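Local coordinates for trans-4-hydroxy-L-proline dehydratase (Clostridioides difficile 70-100-2010, PDB 6VXC), which uses a glycyl radical to dehydrate trans-4-hydroxy-L-proline to (S)-1-pyrroline-5-carboxylate in the anaerobic breakdown of hydroxyproline, at residues G372-N377 / K404-F409; Y625-D630 / D699-T704. One frame throughout, in Å; residues are numbered along the deposited sequence.

Contact 1. Residues G372-N377 / K404-F409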
ATOM      1  N   GLY A 372      -8.940  10.101  22.214  1.00 14.28           N
ATOM      2  CA  GLY A 372      -9.461   8.755  22.334  1.00 12.36           C
ATOM      3  C   GLY A 372     -10.972   8.593  22.327  1.00 14.17           C
ATOM      4  O   GLY A 372     -11.459   7.487  22.587  1.00 12.90           O
ATOM      5  N   GLN A 373     -11.729   9.653  22.090  1.00 12.46           N
ATOM      6  CA  GLN A 373     -13.182   9.577  22.028  1.00 16.08           C
ATOM      7  C   GLN A 373     -13.649   9.608  20.568  1.00 13.88           C
ATOM      8  O   GLN A 373     -12.872   9.877  19.655  1.00 12.94           O
ATOM      9  CB  GLN A 373     -13.798  10.713  22.864  1.00 16.60           C
ATOM     10  CG  GLN A 373     -13.484  10.593  24.378  1.00 18.86           C
ATOM     11  CD  GLN A 373     -14.032   9.292  25.026  1.00 24.57           C
ATOM     12  OE1 GLN A 373     -15.086   8.784  24.629  1.00 26.50           O
ATOM     13  NE2 GLN A 373     -13.300   8.749  25.999  1.00 22.03           N
ATOM     14  N   ASP A 374     -14.940   9.340  20.361  1.00 12.26           N
ATOM     15  CA  ASP A 374     -15.539   9.285  19.028  1.00 12.52           C
ATOM     16  C   ASP A 374     -15.077  10.435  18.145  1.00 13.67           C
ATOM     17  O   ASP A 374     -15.213  11.601  18.506  1.00 13.93           O
ATOM     18  CB  ASP A 374     -17.072   9.295  19.144  1.00 14.19           C
ATOM     19  CG  ASP A 374     -17.758   9.504  17.801  1.00 16.24           C
ATOM     20  OD1 ASP A 374     -17.164   9.140  16.756  1.00 16.54           O
ATOM     21  OD2 ASP A 374     -18.891  10.033  17.793  1.00 18.02           O
ATOM     22  N   GLY A 375     -14.508  10.096  16.987  1.00 16.52           N
ATOM     23  CA  GLY A 375     -13.931  11.069  16.077  1.00  9.68           C
ATOM     24  C   GLY A 375     -14.796  11.496  14.909  1.00 12.28           C
ATOM     25  O   GLY A 375     -14.391  12.365  14.131  1.00 12.45           O
ATOM     26  N   VAL A 376     -15.973  10.895  14.745  1.00 12.32           N
ATOM     27  CA  VAL A 376     -16.865  11.316  13.670  1.00 11.95           C
ATOM     28  C   VAL A 376     -17.236  12.776  13.873  1.00 12.78           C
ATOM     29  O   VAL A 376     -17.665  13.180  14.958  1.00 15.24           O
ATOM     30  CB  VAL A 376     -18.100  10.406  13.618  1.00 12.78           C
ATOM     31  CG1 VAL A 376     -19.169  11.002  12.713  1.00 10.97           C
ATOM     32  CG2 VAL A 376     -17.682   9.013  13.132  1.00 11.88           C
ATOM     33  N   ASN A 377     -17.035  13.582  12.840  1.00 13.93           N
ATOM     34  CA  ASN A 377     -17.345  15.003  12.873  1.00 15.28           C
ATOM     35  C   ASN A 377     -17.937  15.371  11.518  1.00 14.57           C
ATOM     36  O   ASN A 377     -18.115  14.516  10.644  1.00 13.49           O
ATOM     37  CB  ASN A 377     -16.096  15.840  13.239  1.00 14.92           C
ATOM     38  CG  ASN A 377     -14.952  15.682  12.236  1.00 14.32           C
ATOM     39  OD1 ASN A 377     -15.166  15.692  11.019  1.00 14.61           O
ATOM     40  ND2 ASN A 377     -13.725  15.528  12.751  1.00 13.93           N
ATOM     41  N   LYS A 404     -17.173   3.220  19.712  1.00 12.66           N
ATOM     42  CA  LYS A 404     -17.671   4.559  19.993  1.00 14.85           C
ATOM     43  C   LYS A 404     -18.291   5.252  18.782  1.00 13.23           C
ATOM     44  O   LYS A 404     -18.838   6.348  18.938  1.00 15.54           O
ATOM     45  CB  LYS A 404     -16.539   5.446  20.528  1.00 13.13           C
ATOM     46  CG  LYS A 404     -15.744   4.892  21.728  1.00 14.55           C
ATOM     47  CD  LYS A 404     -14.644   5.877  22.052  1.00 13.38           C
ATOM     48  CE  LYS A 404     -13.957   5.638  23.392  1.00 19.30           C
ATOM     49  NZ  LYS A 404     -12.999   4.540  23.309  1.00 21.88           N
ATOM     50  N   THR A 405     -18.237   4.636  17.608  1.00 11.88           N
ATOM     51  CA  THR A 405     -18.703   5.231  16.360  1.00 12.30           C
ATOM     52  C   THR A 405     -20.227   5.195  16.297  1.00 12.18           C
ATOM     53  O   THR A 405     -20.828   4.152  16.554  1.00 13.43           O
ATOM     54  CB  THR A 405     -18.126   4.464  15.164  1.00 13.99           C
ATOM     55  OG1 THR A 405     -16.694   4.536  15.175  1.00 15.09           O
ATOM     56  CG2 THR A 405     -18.686   5.002  13.833  1.00 12.96           C
ATOM     57  N   PRO A 406     -20.880   6.297  15.945  1.00 15.77           N
ATOM     58  CA  PRO A 406     -22.343   6.272  15.808  1.00 14.12           C
ATOM     59  C   PRO A 406     -22.786   5.312  14.714  1.00 14.22           C
ATOM     60  O   PRO A 406     -22.129   5.169  13.683  1.00 14.58           O
ATOM     61  CB  PRO A 406     -22.693   7.727  15.475  1.00 13.81           C
ATOM     62  CG  PRO A 406     -21.496   8.519  15.968  1.00 16.16           C
ATOM     63  CD  PRO A 406     -20.324   7.648  15.786  1.00 12.89           C
ATOM     64  N   GLN A 407     -23.882   4.604  14.975  1.00 13.75           N
ATOM     65  CA  GLN A 407     -24.384   3.656  13.987  1.00 13.61           C
ATOM     66  C   GLN A 407     -24.726   4.347  12.671  1.00 13.75           C
ATOM     67  O   GLN A 407     -24.577   3.752  11.604  1.00 15.97           O
ATOM     68  CB  GLN A 407     -25.598   2.908  14.541  1.00 15.46           C
ATOM     69  CG  GLN A 407     -26.011   1.705  13.696  1.00 19.08           C
ATOM     70  CD  GLN A 407     -25.083   0.517  13.861  1.00 16.85           C
ATOM     71  OE1 GLN A 407     -24.026   0.620  14.488  1.00 19.75           O
ATOM     72  NE2 GLN A 407     -25.493  -0.633  13.321  1.00 17.02           N
ATOM     73  N   LYS A 408     -25.160   5.603  12.719  1.00 14.13           N
ATOM     74  CA  LYS A 408     -25.464   6.322  11.485  1.00 15.44           C
ATOM     75  C   LYS A 408     -24.245   6.407  10.570  1.00 16.00           C
ATOM     76  O   LYS A 408     -24.365   6.279   9.345  1.00 12.38           O
ATOM     77  CB  LYS A 408     -25.975   7.728  11.808  1.00 17.52           C
ATOM     78  CG  LYS A 408     -26.178   8.614  10.583  1.00 23.48           C
ATOM     79  CD  LYS A 408     -26.688  10.016  10.959  1.00 28.98           C
ATOM     80  CE  LYS A 408     -26.754  10.928   9.741  1.00 30.51           C
ATOM     81  NZ  LYS A 408     -26.994  12.341  10.124  1.00 39.52           N
ATOM     82  N   PHE A 409     -23.063   6.636  11.146  1.00 14.46           N
ATOM     83  CA  PHE A 409     -21.858   6.724  10.329  1.00 14.27           C
ATOM     84  C   PHE A 409     -21.545   5.376   9.692  1.00 12.53           C
ATOM     85  O   PHE A 409     -21.290   5.289   8.490  1.00 12.19           O
ATOM     86  CB  PHE A 409     -20.684   7.212  11.178  1.00 11.42           C
ATOM     87  CG  PHE A 409     -19.382   7.335  10.411  1.00 11.76           C
ATOM     88  CD1 PHE A 409     -19.118   8.462   9.650  1.00 11.60           C
ATOM     89  CD2 PHE A 409     -18.427   6.325  10.457  1.00 10.59           C
ATOM     90  CE1 PHE A 409     -17.925   8.586   8.950  1.00 13.95           C
ATOM     91  CE2 PHE A 409     -17.229   6.441   9.745  1.00 12.01           C
ATOM     92  CZ  PHE A 409     -16.980   7.583   8.989  1.00  9.71           C
TER
HETATM   93  O   HOH W   1     -16.115   7.032  15.407  1.00 14.61           O
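V376 and F409 form the apolar end of this contact. CG2 of V376 stands over one face of the F409 ring, 3.8 Å from its centroid and 18° off the ring normal, a CH-pi contact displaced toward CG, while V376 CG1 lies 4.0 Å from F409 CD1. With CG1 anti to the backbone N (chi1 168°), CG2 is left to cover the ring and also to reach CD of P406, 4.0 Å away.

The polar part centres on D374. Its OD1 accepts from the backbone N of V376 at 2.9 Å, closing an Asx turn; the N-H comes from well above the carboxylate plane. One water bridges the segments, donating to D374 OD1 and accepting from T405 OG1 at 2.6 Å; S402 N also bonds to that hydroxyl. The other carboxylate oxygen, D374 OD2, lies 3.4 Å from P406 CD.

Beyond D374, the K404 chain, bent only at its last torsion, passes the turn, its CE 3.2 Å from G372 O.

F409 also packs on helix 378-390 and strand 396-401. The arrangement belongs to a beta-alpha-beta crossover between parallel strands 362-366 and 396-401: the turn entering its helix meets the loop leading from the second strand into helix 407-418.

Contact 2. Residues Y625-D630 / D699-T704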
ATOM      1  N   TYR A 625     -10.881 -24.486   6.340  1.00 10.90           N
ATOM      2  CA  TYR A 625     -10.835 -23.202   7.019  1.00  8.31           C
ATOM      3  C   TYR A 625     -11.973 -22.295   6.551  1.00 10.77           C
ATOM      4  O   TYR A 625     -12.326 -22.271   5.373  1.00 11.23           O
ATOM      5  CB  TYR A 625      -9.480 -22.566   6.736  1.00 11.20           C
ATOM      6  CG  TYR A 625      -9.335 -21.116   7.078  1.00  9.62           C
ATOM      7  CD1 TYR A 625      -9.321 -20.696   8.404  1.00  9.58           C
ATOM      8  CD2 TYR A 625      -9.175 -20.173   6.079  1.00  9.76           C
ATOM      9  CE1 TYR A 625      -9.158 -19.381   8.725  1.00 10.49           C
ATOM     10  CE2 TYR A 625      -8.981 -18.827   6.388  1.00  9.46           C
ATOM     11  CZ  TYR A 625      -8.992 -18.441   7.717  1.00 11.84           C
ATOM     12  OH  TYR A 625      -8.841 -17.118   8.059  1.00 12.62           O
ATOM     13  N   GLY A 626     -12.535 -21.529   7.481  1.00 10.98           N
ATOM     14  CA  GLY A 626     -13.626 -20.624   7.163  1.00 12.07           C
ATOM     15  C   GLY A 626     -15.017 -21.174   7.418  1.00 11.36           C
ATOM     16  O   GLY A 626     -16.004 -20.580   6.973  1.00 11.90           O
ATOM     17  N   ASN A 627     -15.133 -22.265   8.162  1.00 13.19           N
ATOM     18  CA  ASN A 627     -16.430 -22.840   8.482  1.00 10.94           C
ATOM     19  C   ASN A 627     -16.663 -22.900   9.979  1.00 14.05           C
ATOM     20  O   ASN A 627     -17.575 -23.593  10.436  1.00 16.17           O
ATOM     21  CB  ASN A 627     -16.553 -24.230   7.856  1.00 12.71           C
ATOM     22  CG  ASN A 627     -16.511 -24.173   6.359  1.00 12.75           C
ATOM     23  OD1 ASN A 627     -17.511 -23.847   5.723  1.00 13.86           O
ATOM     24  ND2 ASN A 627     -15.359 -24.456   5.784  1.00 11.90           N
ATOM     25  N   ASP A 628     -15.879 -22.151  10.750  1.00 10.67           N
ATOM     26  CA  ASP A 628     -15.907 -22.255  12.201  1.00 13.75           C
ATOM     27  C   ASP A 628     -15.691 -23.704  12.636  1.00 15.31           C
ATOM     28  O   ASP A 628     -16.266 -24.173  13.617  1.00 18.88           O
ATOM     29  CB  ASP A 628     -17.210 -21.698  12.784  1.00 14.01           C
ATOM     30  CG  ASP A 628     -17.117 -21.477  14.277  1.00 18.38           C
ATOM     31  OD1 ASP A 628     -15.981 -21.335  14.799  1.00 18.37           O
ATOM     32  OD2 ASP A 628     -18.172 -21.495  14.927  1.00 18.50           O
ATOM     33  N   ASP A 629     -14.856 -24.422  11.880  1.00 12.51           N
ATOM     34  CA  ASP A 629     -14.534 -25.824  12.136  1.00 13.76           C
ATOM     35  C   ASP A 629     -13.140 -25.897  12.761  1.00 14.92           C
ATOM     36  O   ASP A 629     -12.139 -25.673  12.074  1.00 13.73           O
ATOM     37  CB  ASP A 629     -14.605 -26.623  10.836  1.00 13.17           C
ATOM     38  CG  ASP A 629     -14.367 -28.110  11.033  1.00 14.67           C
ATOM     39  OD1 ASP A 629     -13.857 -28.525  12.093  1.00 18.62           O
ATOM     40  OD2 ASP A 629     -14.695 -28.865  10.096  1.00 17.33           O
ATOM     41  N   ASP A 630     -13.080 -26.237  14.057  1.00 15.37           N
ATOM     42  CA  ASP A 630     -11.819 -26.204  14.798  1.00 17.57           C
ATOM     43  C   ASP A 630     -10.796 -27.220  14.290  1.00 14.06           C
ATOM     44  O   ASP A 630      -9.599 -27.015  14.491  1.00 18.79           O
ATOM     45  CB  ASP A 630     -12.087 -26.413  16.293  1.00 19.08           C
ATOM     46  CG  ASP A 630     -12.572 -25.142  16.981  1.00 20.79           C
ATOM     47  OD1 ASP A 630     -12.215 -24.027  16.527  1.00 20.13           O
ATOM     48  OD2 ASP A 630     -13.349 -25.263  17.943  1.00 27.12           O
ATOM     49  N   ASP A 699     -15.453 -22.224   2.119  1.00 11.91           N
ATOM     50  CA  ASP A 699     -16.432 -21.817   3.116  1.00 10.62           C
ATOM     51  C   ASP A 699     -17.833 -22.134   2.595  1.00 12.97           C
ATOM     52  O   ASP A 699     -18.286 -21.551   1.615  1.00 13.80           O
ATOM     53  CB  ASP A 699     -16.261 -20.336   3.436  1.00 11.69           C
ATOM     54  CG  ASP A 699     -16.338 -19.449   2.194  1.00 12.42           C
ATOM     55  OD1 ASP A 699     -15.683 -19.749   1.181  1.00 13.44           O
ATOM     56  OD2 ASP A 699     -17.039 -18.425   2.242  1.00 16.68           O
ATOM     57  N   THR A 700     -18.518 -23.062   3.245  1.00 11.96           N
ATOM     58  CA  THR A 700     -19.851 -23.458   2.808  1.00 13.79           C
ATOM     59  C   THR A 700     -20.894 -23.234   3.888  1.00 13.54           C
ATOM     60  O   THR A 700     -21.987 -23.798   3.812  1.00 17.33           O
ATOM     61  CB  THR A 700     -19.869 -24.927   2.380  1.00 17.34           C
ATOM     62  OG1 THR A 700     -19.366 -25.745   3.450  1.00 18.53           O
ATOM     63  CG2 THR A 700     -19.051 -25.132   1.106  1.00 14.90           C
ATOM     64  N   ASN A 701     -20.578 -22.437   4.897  1.00 12.53           N
ATOM     65  CA  ASN A 701     -21.466 -22.275   6.033  1.00 13.84           C
ATOM     66  C   ASN A 701     -21.865 -20.823   6.285  1.00 12.98           C
ATOM     67  O   ASN A 701     -22.394 -20.515   7.351  1.00 14.22           O
ATOM     68  CB  ASN A 701     -20.820 -22.901   7.274  1.00 13.36           C
ATOM     69  CG  ASN A 701     -20.932 -24.426   7.267  1.00 17.52           C
ATOM     70  OD1 ASN A 701     -21.949 -24.966   7.669  1.00 16.86           O
ATOM     71  ND2 ASN A 701     -19.904 -25.109   6.788  1.00 15.48           N
ATOM     72  N   GLY A 702     -21.656 -19.937   5.321  1.00 12.94           N
ATOM     73  CA  GLY A 702     -22.118 -18.570   5.429  1.00 13.70           C
ATOM     74  C   GLY A 702     -21.080 -17.627   6.007  1.00 12.98           C
ATOM     75  O   GLY A 702     -20.045 -18.054   6.526  1.00 14.87           O
ATOM     76  N   PRO A 703     -21.363 -16.320   5.967  1.00 13.14           N
ATOM     77  CA  PRO A 703     -20.342 -15.331   6.359  1.00 12.56           C
ATOM     78  C   PRO A 703     -20.105 -15.242   7.854  1.00 13.64           C
ATOM     79  O   PRO A 703     -19.018 -14.816   8.272  1.00 13.22           O
ATOM     80  CB  PRO A 703     -20.896 -14.013   5.801  1.00 12.65           C
ATOM     81  CG  PRO A 703     -22.410 -14.249   5.785  1.00 11.68           C
ATOM     82  CD  PRO A 703     -22.594 -15.696   5.459  1.00 12.94           C
ATOM     83  N   THR A 704     -21.096 -15.564   8.683  1.00 13.94           N
ATOM     84  CA  THR A 704     -20.832 -15.567  10.117  1.00 13.34           C
ATOM     85  C   THR A 704     -19.813 -16.642  10.476  1.00 13.44           C
ATOM     86  O   THR A 704     -18.909 -16.405  11.289  1.00 13.25           O
ATOM     87  CB  THR A 704     -22.133 -15.753  10.890  1.00 15.14           C
ATOM     88  OG1 THR A 704     -22.945 -14.595  10.696  1.00 18.92           O
ATOM     89  CG2 THR A 704     -21.849 -15.909  12.384  1.00 15.32           C
TER
HETATM   90  O   HOH W   2     -18.655 -20.652   5.870  1.00 10.03           O
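The amide oxygen of N627 is gripped by two strong hydrogen bonds from the opposing loop. T700 N donates to N627 OD1 at 2.8 Å and lies in the carbonyl plane, whereas N701 ND2 reaches the same oxygen at 2.9 Å from above that plane. The second bond is nearly straight (174°), with the acceptor in the plane of the N701 amide; the two amide planes are turned 83° apart. A chi1 of -64°, with CG anti to the carbonyl carbon, carries the N627 amide across to the 699-704 loop. The other end of the amide is fixed as well, since ND2 donates to the carbonyls of K624 and G698. Both ends of the group are thus engaged, which should hold its rotation.

A water adds a second link: it accepts from N701 N at 2.8 Å and lies 2.9 Å from G626 O.

Packing is slight. G626 O rests against D699 CB at 3.6 Å, and N627 OD1 passes D699 CA at 3.5 Å. The D699 carboxylate turns elsewhere, with OD1 bonded to T805 near the C-terminus.

The loop between helices 612-620 and 630-647 is thereby tied to the one leading into helix 703-711, just beyond whose end K712 forms salt bridges with D628 and D630.

How the contacts relate
Both contacts are partly buried, lie well away from the probable active-site residues, and join a loop preceding one helix to the start of another. They share no element, and their centres are 31 Å apart, with nearest atoms about 14 Å apart. Each contains a bridging water, but contact 1, which buries 335 Å² beside the parallel strands of the sheet, adds apolar packing, whereas contact 2, burying 210 Å², adds direct hydrogen bonds to an amide oxygen. Both segments of contact 1 belong to the pyruvate formate lyase-like part of the chain; contact 2 links that part to the glycine radical part, across 68 intervening residues against 26 in contact 1.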